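PDB 3O66: glycine betaine/carnitine/choline ABC transporter from Staphylococcus aureus subsp. aureus Mu50, which probably captures quaternary ammonium compounds such as glycine betaine, carnitine or choline outside the cell and delivers them to the membrane components of an ABC importer. Local coordinates for residues 11-17 / 42-48; 26-31 / 271-275; 66-72 / 219-225; 101-105 / 227-232. One frame throughout, in Å; residues are numbered along the deposited sequence.

Contact 1 (11-17 / 42-48); sequences VKITALS and PTLVNNL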
loop_
_atom_site.group_PDB
_atom_site.type_symbol
_atom_site.label_atom_id
_atom_site.label_comp_id
_atom_site.label_asym_id
_atom_site.label_seq_id
_atom_site.Cartn_x
_atom_site.Cartn_y
_atom_site.Cartn_z
ATOM N N VAL A 11 21.578 -2.514 10.255
ATOM C CA VAL A 11 20.390 -2.508 9.410
ATOM C C VAL A 11 19.522 -1.304 9.804
ATOM O O VAL A 11 19.185 -1.092 10.976
ATOM C CB VAL A 11 19.580 -3.829 9.540
ATOM C CG1 VAL A 11 18.296 -3.746 8.754
ATOM C CG2 VAL A 11 20.392 -5.014 9.041
ATOM N N LYS A 12 19.177 -0.510 8.810
ATOM C CA LYS A 12 18.293 0.605 9.022
ATOM C C LYS A 12 17.176 0.552 7.975
ATOM O O LYS A 12 17.440 0.406 6.776
ATOM C CB LYS A 12 19.071 1.914 8.935
ATOM C CG LYS A 12 20.069 2.123 10.084
ATOM C CD LYS A 12 21.057 3.224 9.708
ATOM C CE LYS A 12 22.090 3.466 10.798
ATOM N NZ LYS A 12 21.533 4.416 11.808
ATOM N N ILE A 13 15.945 0.665 8.460
ATOM C CA ILE A 13 14.742 0.474 7.679
ATOM C C ILE A 13 14.001 1.809 7.554
ATOM O O ILE A 13 13.557 2.408 8.572
ATOM C CB ILE A 13 13.784 -0.549 8.364
ATOM C CG1 ILE A 13 14.529 -1.856 8.688
ATOM C CG2 ILE A 13 12.506 -0.741 7.520
ATOM C CD1 ILE A 13 13.754 -2.862 9.571
ATOM N N THR A 14 13.805 2.258 6.323
ATOM C CA THR A 14 13.088 3.503 6.142
ATOM C C THR A 14 11.593 3.286 6.366
ATOM O O THR A 14 11.019 2.235 5.953
ATOM C CB THR A 14 13.247 4.081 4.742
ATOM O OG1 THR A 14 12.583 3.210 3.813
ATOM C CG2 THR A 14 14.689 4.239 4.380
ATOM N N ALA A 15 10.972 4.265 7.019
ATOM C CA ALA A 15 9.531 4.239 7.210
ATOM C C ALA A 15 8.934 5.604 6.954
ATOM O O ALA A 15 9.554 6.646 7.301
ATOM C CB ALA A 15 9.202 3.772 8.593
ATOM N N LEU A 16 7.743 5.605 6.342
ATOM C CA LEU A 16 6.971 6.811 6.100
ATOM C C LEU A 16 6.282 7.156 7.420
ATOM O O LEU A 16 6.302 6.353 8.359
ATOM C CB LEU A 16 5.897 6.574 4.994
ATOM C CG LEU A 16 6.390 6.122 3.611
ATOM C CD1 LEU A 16 5.202 5.771 2.719
ATOM C CD2 LEU A 16 7.292 7.193 2.947
ATOM N N SER A 17 5.662 8.329 7.499
ATOM C CA SER A 17 4.825 8.669 8.665
ATOM C C SER A 17 3.466 7.950 8.743
ATOM O O SER A 17 2.704 8.160 9.708
ATOM C CB SER A 17 4.654 10.207 8.813
ATOM O OG SER A 17 4.286 10.790 7.569
ATOM N N PRO A 42 17.728 -4.173 14.023
ATOM C CA PRO A 42 17.577 -3.052 13.090
ATOM C C PRO A 42 16.957 -1.827 13.770
ATOM O O PRO A 42 16.255 -1.968 14.785
ATOM C CB PRO A 42 16.595 -3.607 12.053
ATOM C CG PRO A 42 16.740 -5.106 12.169
ATOM C CD PRO A 42 16.869 -5.311 13.645
ATOM N N THR A 43 17.217 -0.641 13.228
ATOM C CA THR A 43 16.523 0.562 13.681
ATOM C C THR A 43 15.797 1.197 12.507
ATOM O O THR A 43 16.086 0.881 11.365
ATOM C CB THR A 43 17.478 1.577 14.357
ATOM O OG1 THR A 43 18.418 2.049 13.391
ATOM C CG2 THR A 43 18.225 0.900 15.517
ATOM N N LEU A 44 14.857 2.090 12.790
ATOM C CA LEU A 44 14.082 2.700 11.738
ATOM C C LEU A 44 14.583 4.101 11.448
ATOM O O LEU A 44 15.032 4.803 12.353
ATOM C CB LEU A 44 12.593 2.767 12.106
ATOM C CG LEU A 44 11.653 1.598 11.809
ATOM C CD1 LEU A 44 12.177 0.231 12.277
ATOM C CD2 LEU A 44 10.273 1.901 12.407
ATOM N N VAL A 45 14.521 4.465 10.172
ATOM C CA VAL A 45 14.663 5.857 9.739
ATOM C C VAL A 45 13.232 6.283 9.447
ATOM O O VAL A 45 12.696 6.068 8.352
ATOM C CB VAL A 45 15.591 5.995 8.520
ATOM C CG1 VAL A 45 15.680 7.452 8.070
ATOM C CG2 VAL A 45 17.012 5.466 8.860
ATOM N N ASN A 46 12.616 6.854 10.470
ATOM C CA ASN A 46 11.171 6.975 10.559
ATOM C C ASN A 46 10.688 8.345 10.102
ATOM O O ASN A 46 11.493 9.263 9.908
ATOM C CB ASN A 46 10.731 6.710 12.012
ATOM C CG ASN A 46 9.410 5.954 12.097
ATOM O OD1 ASN A 46 8.609 5.958 11.142
ATOM N ND2 ASN A 46 9.150 5.340 13.259
ATOM N N ASN A 47 9.369 8.443 9.912
ATOM C CA ASN A 47 8.657 9.674 9.547
ATOM C C ASN A 47 9.095 10.353 8.258
ATOM O O ASN A 47 9.101 11.588 8.168
ATOM C CB ASN A 47 8.681 10.674 10.708
ATOM C CG ASN A 47 8.058 10.107 11.968
ATOM O OD1 ASN A 47 8.674 10.128 13.029
ATOM N ND2 ASN A 47 6.835 9.582 11.855
ATOM N N LEU A 48 9.459 9.562 7.254
ATOM C CA LEU A 48 9.905 10.140 5.987
ATOM C C LEU A 48 8.691 10.570 5.178
ATOM O O LEU A 48 7.615 9.951 5.291
ATOM C CB LEU A 48 10.758 9.150 5.199
ATOM C CG LEU A 48 12.006 8.601 5.913
ATOM C CD1 LEU A 48 12.857 7.788 4.957
ATOM C CD2 LEU A 48 12.809 9.774 6.507
HETATM O O HOH W 1 20.922 0.136 12.924
HETATM O O HOH W 2 4.913 10.185 4.945
#
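Residues 12-16 and 43-48 are the two parallel strands of a beta-alpha-beta crossover, joined by helix 19-35; Val11 lends its carbonyl oxygen, and Ile13 and Ala15 both their N-H and their C=O, to bond the first strand to the second. Ile13 N donates to Thr43 O at 2.9 Å, and Ile13 O takes Val45 N at 2.8 Å, the donor standing well above the carbonyl plane. The pattern continues from Ala15 N to Val45 O, then breaks its step: Ala15 O skips Asn47 and is reached by Leu48 N at 2.9 Å, in the carbonyl plane on a lone pair. This is a beta bulge, formed where Asn47 adopts positive phi (58°). The Asn46 side chain turns back on the bulge, its OD1 accepting from Asn47 N at 2.9 Å while lying 3.4 Å from Ala15 CB; Gln22 of the connecting helix also binds that oxygen.

Val11 and Pro42 run alongside each other, with Val11 CG1 3.7 Å from Pro42 CB, and Ile13 CD1 rests on the same proline carbon. The Leu48 side chain crosses that of Thr14 at about a right angle, its CD1 3.7 Å from Thr14 CB. Thr14 OG1 lies between the backbone N and the carbonyl carbon (chi1 67°) and is hydrogen-bonded to Gln54. Waters tie the ends together, one between Val11 O and Thr43 OG1, the other between Ser17 OG and Leu48 O. Main-chain bonds thus join the strands before and after the bulge, and Asn46 takes up the Asn47 N-H that Ala15 O does not.

Contact 2 (26-31 / 271-275); sequences HMLRLL and AEEFL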
loop_
_atom_site.group_PDB
_atom_site.type_symbol
_atom_site.label_atom_id
_atom_site.label_comp_id
_atom_site.label_asym_id
_atom_site.label_seq_id
_atom_site.Cartn_x
_atom_site.Cartn_y
_atom_site.Cartn_z
ATOM N N HIS A 26 8.235 -2.074 11.464
ATOM C CA HIS A 26 8.485 -2.669 12.767
ATOM C C HIS A 26 8.404 -4.167 12.684
ATOM O O HIS A 26 9.080 -4.852 13.453
ATOM C CB HIS A 26 7.488 -2.162 13.826
ATOM C CG HIS A 26 7.888 -0.857 14.415
ATOM N ND1 HIS A 26 8.987 -0.717 15.233
ATOM C CD2 HIS A 26 7.367 0.382 14.265
ATOM C CE1 HIS A 26 9.114 0.551 15.582
ATOM N NE2 HIS A 26 8.141 1.238 15.008
HETATM N N MSE A 27 7.597 -4.676 11.751
HETATM C CA MSE A 27 7.441 -6.111 11.594
HETATM C C MSE A 27 8.748 -6.701 11.073
HETATM O O MSE A 27 9.226 -7.704 11.615
HETATM C CB MSE A 27 6.250 -6.415 10.678
HETATM C CG MSE A 27 5.802 -7.831 10.640
HETATM SE SE MSE A 27 4.363 -7.976 9.294
HETATM C CE MSE A 27 2.901 -6.985 10.151
ATOM N N LEU A 28 9.371 -6.023 10.098
ATOM C CA LEU A 28 10.690 -6.453 9.601
ATOM C C LEU A 28 11.726 -6.361 10.703
ATOM O O LEU A 28 12.554 -7.261 10.854
ATOM C CB LEU A 28 11.146 -5.615 8.395
ATOM C CG LEU A 28 10.400 -5.887 7.085
ATOM C CD1 LEU A 28 10.789 -4.830 6.054
ATOM C CD2 LEU A 28 10.692 -7.288 6.551
ATOM N N ARG A 29 11.665 -5.297 11.505
ATOM C CA ARG A 29 12.669 -5.108 12.569
ATOM C C ARG A 29 12.588 -6.273 13.564
ATOM O O ARG A 29 13.624 -6.867 13.956
ATOM C CB ARG A 29 12.468 -3.758 13.296
ATOM C CG ARG A 29 13.323 -3.612 14.556
ATOM C CD ARG A 29 13.001 -2.298 15.281
ATOM N NE ARG A 29 11.643 -2.281 15.861
ATOM C CZ ARG A 29 11.320 -2.775 17.050
ATOM N NH1 ARG A 29 12.245 -3.335 17.824
ATOM N NH2 ARG A 29 10.063 -2.696 17.479
ATOM N N LEU A 30 11.364 -6.581 13.988
ATOM C CA LEU A 30 11.145 -7.634 14.965
ATOM C C LEU A 30 11.443 -9.009 14.404
ATOM O O LEU A 30 11.948 -9.879 15.113
ATOM C CB LEU A 30 9.734 -7.554 15.582
ATOM C CG LEU A 30 9.432 -6.337 16.467
ATOM C CD1 LEU A 30 7.913 -6.120 16.573
ATOM C CD2 LEU A 30 10.077 -6.424 17.896
ATOM N N LEU A 31 11.138 -9.205 13.123
ATOM C CA LEU A 31 11.341 -10.503 12.516
ATOM C C LEU A 31 12.837 -10.748 12.344
ATOM O O LEU A 31 13.304 -11.856 12.581
ATOM C CB LEU A 31 10.610 -10.573 11.172
ATOM C CG LEU A 31 10.605 -11.910 10.458
ATOM C CD1 LEU A 31 10.051 -13.039 11.320
ATOM C CD2 LEU A 31 9.804 -11.755 9.150
ATOM N N ALA A 271 2.573 -4.787 15.008
ATOM C CA ALA A 271 3.510 -5.660 14.280
ATOM C C ALA A 271 3.828 -6.924 15.098
ATOM O O ALA A 271 3.793 -8.032 14.577
ATOM C CB ALA A 271 4.834 -4.892 13.893
ATOM N N GLU A 272 4.121 -6.751 16.388
ATOM C CA GLU A 272 4.503 -7.884 17.223
ATOM C C GLU A 272 3.349 -8.847 17.466
ATOM O O GLU A 272 3.553 -10.054 17.440
ATOM C CB GLU A 272 5.109 -7.431 18.545
ATOM C CG GLU A 272 5.845 -8.552 19.288
ATOM C CD GLU A 272 6.688 -8.037 20.461
ATOM O OE1 GLU A 272 6.259 -7.062 21.124
ATOM O OE2 GLU A 272 7.780 -8.614 20.721
ATOM N N GLU A 273 2.144 -8.319 17.688
ATOM C CA GLU A 273 0.983 -9.174 17.878
ATOM C C GLU A 273 0.702 -10.052 16.645
ATOM O O GLU A 273 0.418 -11.263 16.783
ATOM C CB GLU A 273 -0.248 -8.359 18.315
ATOM C CG GLU A 273 -0.060 -7.742 19.688
ATOM C CD GLU A 273 -1.279 -6.982 20.225
ATOM O OE1 GLU A 273 -2.256 -6.716 19.471
ATOM O OE2 GLU A 273 -1.234 -6.641 21.428
ATOM N N PHE A 274 0.836 -9.446 15.468
ATOM C CA PHE A 274 0.690 -10.152 14.196
ATOM C C PHE A 274 1.759 -11.258 14.082
ATOM O O PHE A 274 1.445 -12.408 13.758
ATOM C CB PHE A 274 0.790 -9.173 13.025
ATOM C CG PHE A 274 0.572 -9.808 11.679
ATOM C CD1 PHE A 274 -0.715 -10.145 11.259
ATOM C CD2 PHE A 274 1.652 -10.044 10.841
ATOM C CE1 PHE A 274 -0.948 -10.727 9.998
ATOM C CE2 PHE A 274 1.457 -10.631 9.549
ATOM C CZ PHE A 274 0.145 -10.971 9.136
ATOM N N LEU A 275 3.005 -10.910 14.370
ATOM C CA LEU A 275 4.081 -11.881 14.292
ATOM C C LEU A 275 3.844 -13.042 15.248
ATOM O O LEU A 275 4.035 -14.198 14.868
ATOM C CB LEU A 275 5.455 -11.261 14.584
ATOM C CG LEU A 275 5.962 -10.385 13.466
ATOM C CD1 LEU A 275 7.203 -9.570 13.897
ATOM C CD2 LEU A 275 6.202 -11.235 12.158
#
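Met27, a selenomethionine in this crystal, meets three residues of helix 267-277 along the length of its side chain. Met27 CB lies 3.8 Å from Ala271 CB, Met27 CG is 3.7 Å from Leu275 CD2, and the terminal Met27 CE comes 3.4 Å from Phe274 CD2. CG is anti to the backbone N (chi1 -168°), which sends the chain across toward the second helix, and a bend at the last torsion lays the methyl against the ring. The selenium of Met27 sits 4.8 Å from the centroid of the Phe274 ring, a Met-aromatic contact approached obliquely. Leu275 reaches back with its other branch: Leu275 CD1 is 3.6 Å from Leu30 CB and equally close to the carbonyl oxygen of Met27. At the flank, the Leu30 side chain crosses that of Glu272 at about a right angle, its CD1 3.7 Å from Glu272 CB.

The small Ala271 lets the backbones come close here, its CA 4.8 Å from that of Met27. The short helical segments cross at -57° with their axes 9.1 Å apart, and no hydrogen bond joins them, so this is an apolar helix-helix packing between the first long helix of the lobe, which lies against its sheet, and the C-terminal helix.

Farther out, Phe274 also touches Leu256 of helix 250-261 and meets the ring of His278, while Leu31 and Leu28 rest on Leu244. On the polar margin of helix 19-35, Arg29 grips His26 ND1 side-on with NE and NH2, and its NH1 forms a salt bridge to Glu33; a guanidinium face lies against Leu30 CG.

Contact 3 (66-72 / 219-225); sequences SGVRYNG and PYAASAV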
loop_
_atom_site.group_PDB
_atom_site.type_symbol
_atom_site.label_atom_id
_atom_site.label_comp_id
_atom_site.label_asym_id
_atom_site.label_seq_id
_atom_site.Cartn_x
_atom_site.Cartn_y
_atom_site.Cartn_z
ATOM N N SER A 66 13.843 -0.600 2.816
ATOM C CA SER A 66 12.581 0.137 2.916
ATOM C C SER A 66 11.502 -0.853 3.359
ATOM O O SER A 66 11.319 -1.892 2.714
ATOM C CB SER A 66 12.198 0.750 1.570
ATOM O OG SER A 66 13.082 1.817 1.213
ATOM N N GLY A 67 10.769 -0.533 4.430
ATOM C CA GLY A 67 9.756 -1.467 4.946
ATOM C C GLY A 67 8.695 -1.740 3.887
ATOM O O GLY A 67 8.322 -2.901 3.636
ATOM N N VAL A 68 8.225 -0.676 3.238
ATOM C CA VAL A 68 7.174 -0.811 2.228
ATOM C C VAL A 68 7.387 0.205 1.110
ATOM O O VAL A 68 7.664 1.387 1.358
ATOM C CB VAL A 68 5.717 -0.742 2.841
ATOM C CG1 VAL A 68 5.432 0.612 3.394
ATOM C CG2 VAL A 68 4.664 -1.147 1.806
ATOM N N ARG A 69 7.333 -0.316 -0.114
ATOM C CA ARG A 69 7.404 0.449 -1.317
ATOM C C ARG A 69 6.287 -0.051 -2.194
ATOM O O ARG A 69 5.892 -1.211 -2.090
ATOM C CB ARG A 69 8.802 0.224 -1.973
ATOM C CG ARG A 69 9.974 0.746 -1.057
ATOM C CD ARG A 69 10.109 2.299 -1.055
ATOM N NE ARG A 69 10.656 2.774 -2.341
ATOM C CZ ARG A 69 11.958 2.810 -2.663
ATOM N NH1 ARG A 69 12.897 2.457 -1.788
ATOM N NH2 ARG A 69 12.337 3.221 -3.872
ATOM N N TYR A 70 5.777 0.806 -3.073
ATOM C CA TYR A 70 4.660 0.406 -3.912
ATOM C C TYR A 70 5.106 0.401 -5.353
ATOM O O TYR A 70 5.653 1.408 -5.796
ATOM C CB TYR A 70 3.500 1.359 -3.697
ATOM C CG TYR A 70 3.207 1.485 -2.227
ATOM C CD1 TYR A 70 2.328 0.604 -1.605
ATOM C CD2 TYR A 70 3.829 2.477 -1.455
ATOM C CE1 TYR A 70 2.062 0.699 -0.265
ATOM C CE2 TYR A 70 3.571 2.593 -0.078
ATOM C CZ TYR A 70 2.680 1.687 0.505
ATOM O OH TYR A 70 2.399 1.753 1.845
ATOM N N ASN A 71 4.877 -0.705 -6.077
ATOM C CA ASN A 71 5.542 -0.834 -7.396
ATOM C C ASN A 71 5.189 0.249 -8.429
ATOM O O ASN A 71 6.080 0.774 -9.087
ATOM C CB ASN A 71 5.534 -2.257 -7.975
ATOM C CG ASN A 71 4.126 -2.804 -8.267
ATOM O OD1 ASN A 71 3.081 -2.155 -8.025
ATOM N ND2 ASN A 71 4.104 -4.036 -8.777
ATOM N N GLY A 72 3.908 0.611 -8.536
ATOM C CA GLY A 72 3.523 1.663 -9.478
ATOM C C GLY A 72 4.165 3.006 -9.150
ATOM O O GLY A 72 4.444 3.809 -10.046
ATOM N N PRO A 219 -0.949 -0.837 -11.061
ATOM C CA PRO A 219 -0.789 -1.553 -9.781
ATOM C C PRO A 219 0.055 -0.777 -8.790
ATOM O O PRO A 219 0.981 -0.047 -9.175
ATOM C CB PRO A 219 -0.031 -2.834 -10.153
ATOM C CG PRO A 219 0.057 -2.850 -11.637
ATOM C CD PRO A 219 -0.323 -1.532 -12.199
ATOM N N TYR A 220 -0.278 -0.954 -7.524
ATOM C CA TYR A 220 0.511 -0.428 -6.441
ATOM C C TYR A 220 0.685 -1.556 -5.425
ATOM O O TYR A 220 0.379 -1.412 -4.223
ATOM C CB TYR A 220 -0.221 0.775 -5.825
ATOM C CG TYR A 220 -0.227 1.969 -6.749
ATOM C CD1 TYR A 220 -1.299 2.200 -7.620
ATOM C CD2 TYR A 220 0.851 2.836 -6.780
ATOM C CE1 TYR A 220 -1.306 3.313 -8.480
ATOM C CE2 TYR A 220 0.866 3.951 -7.627
ATOM C CZ TYR A 220 -0.210 4.177 -8.475
ATOM O OH TYR A 220 -0.201 5.257 -9.296
ATOM N N ALA A 221 1.170 -2.688 -5.922
ATOM C CA ALA A 221 1.506 -3.810 -5.043
ATOM C C ALA A 221 2.621 -3.365 -4.075
ATOM O O ALA A 221 3.559 -2.716 -4.471
ATOM C CB ALA A 221 1.952 -4.993 -5.864
ATOM N N ALA A 222 2.477 -3.726 -2.810
ATOM C CA ALA A 222 3.415 -3.336 -1.748
ATOM C C ALA A 222 4.436 -4.437 -1.483
ATOM O O ALA A 222 4.050 -5.633 -1.363
ATOM C CB ALA A 222 2.626 -3.053 -0.459
ATOM N N SER A 223 5.712 -4.035 -1.356
ATOM C CA SER A 223 6.819 -4.969 -1.093
ATOM C C SER A 223 7.871 -4.298 -0.251
ATOM O O SER A 223 7.929 -3.065 -0.220
ATOM C CB SER A 223 7.527 -5.371 -2.392
ATOM O OG SER A 223 6.666 -5.978 -3.345
ATOM N N ALA A 224 8.721 -5.116 0.387
ATOM C CA ALA A 224 9.975 -4.656 0.956
ATOM C C ALA A 224 10.979 -4.382 -0.176
ATOM O O ALA A 224 10.863 -4.979 -1.223
ATOM C CB ALA A 224 10.532 -5.740 1.842
ATOM N N VAL A 225 11.934 -3.474 0.061
ATOM C CA VAL A 225 13.160 -3.312 -0.756
ATOM C C VAL A 225 14.369 -3.414 0.173
ATOM O O VAL A 225 14.341 -2.919 1.295
ATOM C CB VAL A 225 13.147 -1.963 -1.508
ATOM C CG1 VAL A 225 14.513 -1.700 -2.294
ATOM C CG2 VAL A 225 11.934 -1.904 -2.451
#
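Ser223 O takes the N-H of Arg69, its distance to Arg69 N being 2.8 Å, and the CA-H of Val68 makes a CH...O contact with the same oxygen. Ser223 N returns a bond to Arg69 O at 2.9 Å, making these residues a hydrogen-bonded antiparallel pair. Ser66 and Val225 form another, with Ser66 N 2.8 Å from Val225 O; between the pairs the chain turns a corner at Gly67 and the register shifts by one, a beta bulge.

On one face, the Arg69 chain, bent at chi2 and chi3, runs obliquely to Val225, its CG 3.6 Å from Val225 CG2. The bends bring Arg69 NH1 within 3.1 Å of Ser66 OG, in the guanidinium plane; that hydroxyl also bonds Thr14, and Asp74 takes a salt bridge from Arg69 NE. On the other face Ala222 CB touches both Val68 CG2, at 3.6 Å, and the Tyr70 ring, which it meets obliquely at CE1 and whose hydroxyl binds Glu20. Past the N-cap Tyr70, Asn71 N reaches Ala221 O at 2.9 Å, and Asn71 OD1 accepts a weak bond from Ala221 N.

Strand 222-227 thus enters the sheet against its neighbours 65-70 and 104-106 after the chain has built the other lobe. This late antiparallel strand, in the order 2-1-3-5-4, is the signature of a type II periplasmic-binding-protein fold.

Contact 4 (101-105 / 227-232); sequences KFDQT and TNELLR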
loop_
_atom_site.group_PDB
_atom_site.type_symbol
_atom_site.label_atom_id
_atom_site.label_comp_id
_atom_site.label_asym_id
_atom_site.label_seq_id
_atom_site.Cartn_x
_atom_site.Cartn_y
_atom_site.Cartn_z
ATOM N N LYS A 101 19.374 -0.862 -12.168
ATOM C CA LYS A 101 19.667 0.557 -11.957
ATOM C C LYS A 101 20.247 0.854 -10.589
ATOM O O LYS A 101 21.071 1.747 -10.464
ATOM C CB LYS A 101 18.419 1.418 -12.185
ATOM C CG LYS A 101 18.015 1.494 -13.645
ATOM C CD LYS A 101 17.039 2.659 -13.890
ATOM C CE LYS A 101 16.774 2.827 -15.381
ATOM N NZ LYS A 101 15.614 3.730 -15.663
ATOM N N PHE A 102 19.805 0.123 -9.566
ATOM C CA PHE A 102 20.117 0.490 -8.180
ATOM C C PHE A 102 20.749 -0.619 -7.344
ATOM O O PHE A 102 20.982 -0.414 -6.131
ATOM C CB PHE A 102 18.818 0.900 -7.457
ATOM C CG PHE A 102 18.008 1.951 -8.174
ATOM C CD1 PHE A 102 18.595 3.140 -8.594
ATOM C CD2 PHE A 102 16.637 1.766 -8.362
ATOM C CE1 PHE A 102 17.830 4.133 -9.240
ATOM C CE2 PHE A 102 15.865 2.733 -8.977
ATOM C CZ PHE A 102 16.463 3.926 -9.425
ATOM N N ASP A 103 20.985 -1.791 -7.948
ATOM C CA ASP A 103 21.554 -2.927 -7.209
ATOM C C ASP A 103 20.731 -3.236 -5.945
ATOM O O ASP A 103 21.277 -3.383 -4.825
ATOM C CB ASP A 103 23.028 -2.666 -6.843
ATOM C CG ASP A 103 23.707 -3.895 -6.254
ATOM O OD1 ASP A 103 23.378 -5.024 -6.704
ATOM O OD2 ASP A 103 24.577 -3.724 -5.358
ATOM N N GLN A 104 19.410 -3.287 -6.133
ATOM C CA GLN A 104 18.473 -3.534 -5.029
ATOM C C GLN A 104 17.479 -4.617 -5.413
ATOM O O GLN A 104 17.129 -4.789 -6.590
ATOM C CB GLN A 104 17.707 -2.274 -4.648
ATOM C CG GLN A 104 18.586 -1.150 -4.054
ATOM C CD GLN A 104 17.838 0.173 -3.901
ATOM O OE1 GLN A 104 16.612 0.229 -4.031
ATOM N NE2 GLN A 104 18.585 1.250 -3.649
ATOM N N THR A 105 17.002 -5.319 -4.390
ATOM C CA THR A 105 15.981 -6.321 -4.567
ATOM C C THR A 105 14.645 -5.712 -4.158
ATOM O O THR A 105 14.437 -5.336 -2.975
ATOM C CB THR A 105 16.303 -7.570 -3.748
ATOM O OG1 THR A 105 17.472 -8.197 -4.301
ATOM C CG2 THR A 105 15.119 -8.565 -3.746
ATOM N N THR A 227 18.880 -3.244 -0.186
ATOM C CA THR A 227 20.057 -3.161 -1.085
ATOM C C THR A 227 20.712 -4.521 -1.192
ATOM O O THR A 227 20.707 -5.331 -0.229
ATOM C CB THR A 227 21.094 -2.153 -0.593
ATOM O OG1 THR A 227 21.630 -2.605 0.660
ATOM C CG2 THR A 227 20.455 -0.772 -0.448
ATOM N N ASN A 228 21.256 -4.813 -2.361
ATOM C CA ASN A 228 21.956 -6.080 -2.533
ATOM C C ASN A 228 23.304 -6.116 -1.792
ATOM O O ASN A 228 23.789 -7.201 -1.416
ATOM C CB ASN A 228 22.045 -6.461 -4.030
ATOM C CG ASN A 228 20.670 -6.797 -4.594
ATOM O OD1 ASN A 228 19.775 -7.191 -3.842
ATOM N ND2 ASN A 228 20.482 -6.621 -5.897
ATOM N N GLU A 229 23.867 -4.938 -1.521
ATOM C CA GLU A 229 25.052 -4.847 -0.651
ATOM C C GLU A 229 24.729 -5.491 0.712
ATOM O O GLU A 229 25.507 -6.299 1.208
ATOM C CB GLU A 229 25.531 -3.397 -0.477
ATOM C CG GLU A 229 26.751 -3.259 0.461
ATOM C CD GLU A 229 27.187 -1.803 0.716
ATOM O OE1 GLU A 229 26.377 -0.874 0.500
ATOM O OE2 GLU A 229 28.349 -1.590 1.156
ATOM N N LEU A 230 23.574 -5.149 1.291
ATOM C CA LEU A 230 23.168 -5.728 2.582
ATOM C C LEU A 230 22.907 -7.229 2.453
ATOM O O LEU A 230 23.331 -8.043 3.320
ATOM C CB LEU A 230 21.909 -5.027 3.140
ATOM C CG LEU A 230 21.260 -5.731 4.338
ATOM C CD1 LEU A 230 22.183 -5.702 5.572
ATOM C CD2 LEU A 230 19.912 -5.105 4.660
ATOM N N LEU A 231 22.199 -7.606 1.386
ATOM C CA LEU A 231 21.864 -9.009 1.151
ATOM C C LEU A 231 23.110 -9.854 0.852
ATOM O O LEU A 231 23.140 -11.055 1.142
ATOM C CB LEU A 231 20.821 -9.135 0.034
ATOM C CG LEU A 231 19.452 -8.471 0.304
ATOM C CD1 LEU A 231 18.484 -8.857 -0.803
ATOM C CD2 LEU A 231 18.852 -8.846 1.668
ATOM N N ARG A 232 24.140 -9.238 0.277
ATOM C CA ARG A 232 25.404 -9.959 0.080
ATOM C C ARG A 232 26.172 -10.149 1.380
ATOM O O ARG A 232 26.767 -11.209 1.616
ATOM C CB ARG A 232 26.262 -9.295 -1.008
ATOM C CG ARG A 232 25.720 -9.573 -2.408
ATOM C CD ARG A 232 26.600 -9.035 -3.520
ATOM N NE ARG A 232 26.744 -7.584 -3.449
ATOM C CZ ARG A 232 26.038 -6.706 -4.160
ATOM N NH1 ARG A 232 25.127 -7.101 -5.036
ATOM N NH2 ARG A 232 26.261 -5.417 -3.991
HETATM O O HOH W 3 23.568 -2.230 -3.006
#
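Asn228 meets Asp103 and Thr105 in the closely fitted part of this contact. Thr105 OG1 donates to Asn228 OD1 over only 2.6 Å, in the plane of the amide and on a lone pair, although the two side chains cross at about a right angle. Leu231 CD1 closes over the Thr105 OG1 hydroxyl at 3.7 Å. The backbone adds a straight bond from Asn228 N to Asp103 O at 2.8 Å, which binds an amide of the first helical turn, while the Asn228 ND2 bond to Asp103 OD1 is weak. Beside them, Gln104 CG packs on Thr227 CA at 3.9 Å.

Outward, the contact becomes ionic. Asp103 extends with CG anti to the backbone N (chi1 -172°), and Arg232 comes from the opposite direction to grip it end-on. Arg232 NH2 lies 2.8 Å from Asp103 OD2 and Arg232 NH1 3.2 Å from Asp103 OD1; both oxygens use their syn lone pairs, and the carboxylate and guanidinium planes are only 5° apart. One face of the guanidinium is laid over Asn228 O, which keeps it against its own helix. Arg232 is exposed here, and a water bridges Asp103 OD2 to Glu229 N, a further amide at the helix start that the carboxylate probably complements electrostatically.

Thr227 is the N-cap of helix 228-233, its OG1 accepting from Leu230 N at 3.3 Å. The helix follows strand 222-227 without a loop, and Asp103, with positive phi, marks where helix 87-102 gives way to edge strand 104-106; Leu58 of helix 51-60 touches both Gln104 and Thr227.

How the contacts relate
Contacts 1, 3 and 4 follow one five-stranded sheet from edge to edge, while contact 2 lies outside it on the helices. Contacts 1 and 3 have centres about 15 Å apart and are joined through neighbouring strands, Thr14 O approaching Gly67 N at 3.2 Å. Contacts 3 and 4, also about 15 Å apart, meet where Val225 CG1 lies 3.3 Å from Gln104 OE1. Contact 2 rests on contact 1 through Ile13 CD1, 3.7 Å from Arg29 N, but stays about 9 Å from contact 4 at the nearest atoms. Triethylene glycol, probably from crystallisation, approaches the side chains of Leu16 (contact 1) and Tyr220 (contact 3) to about 4 and 3 Å.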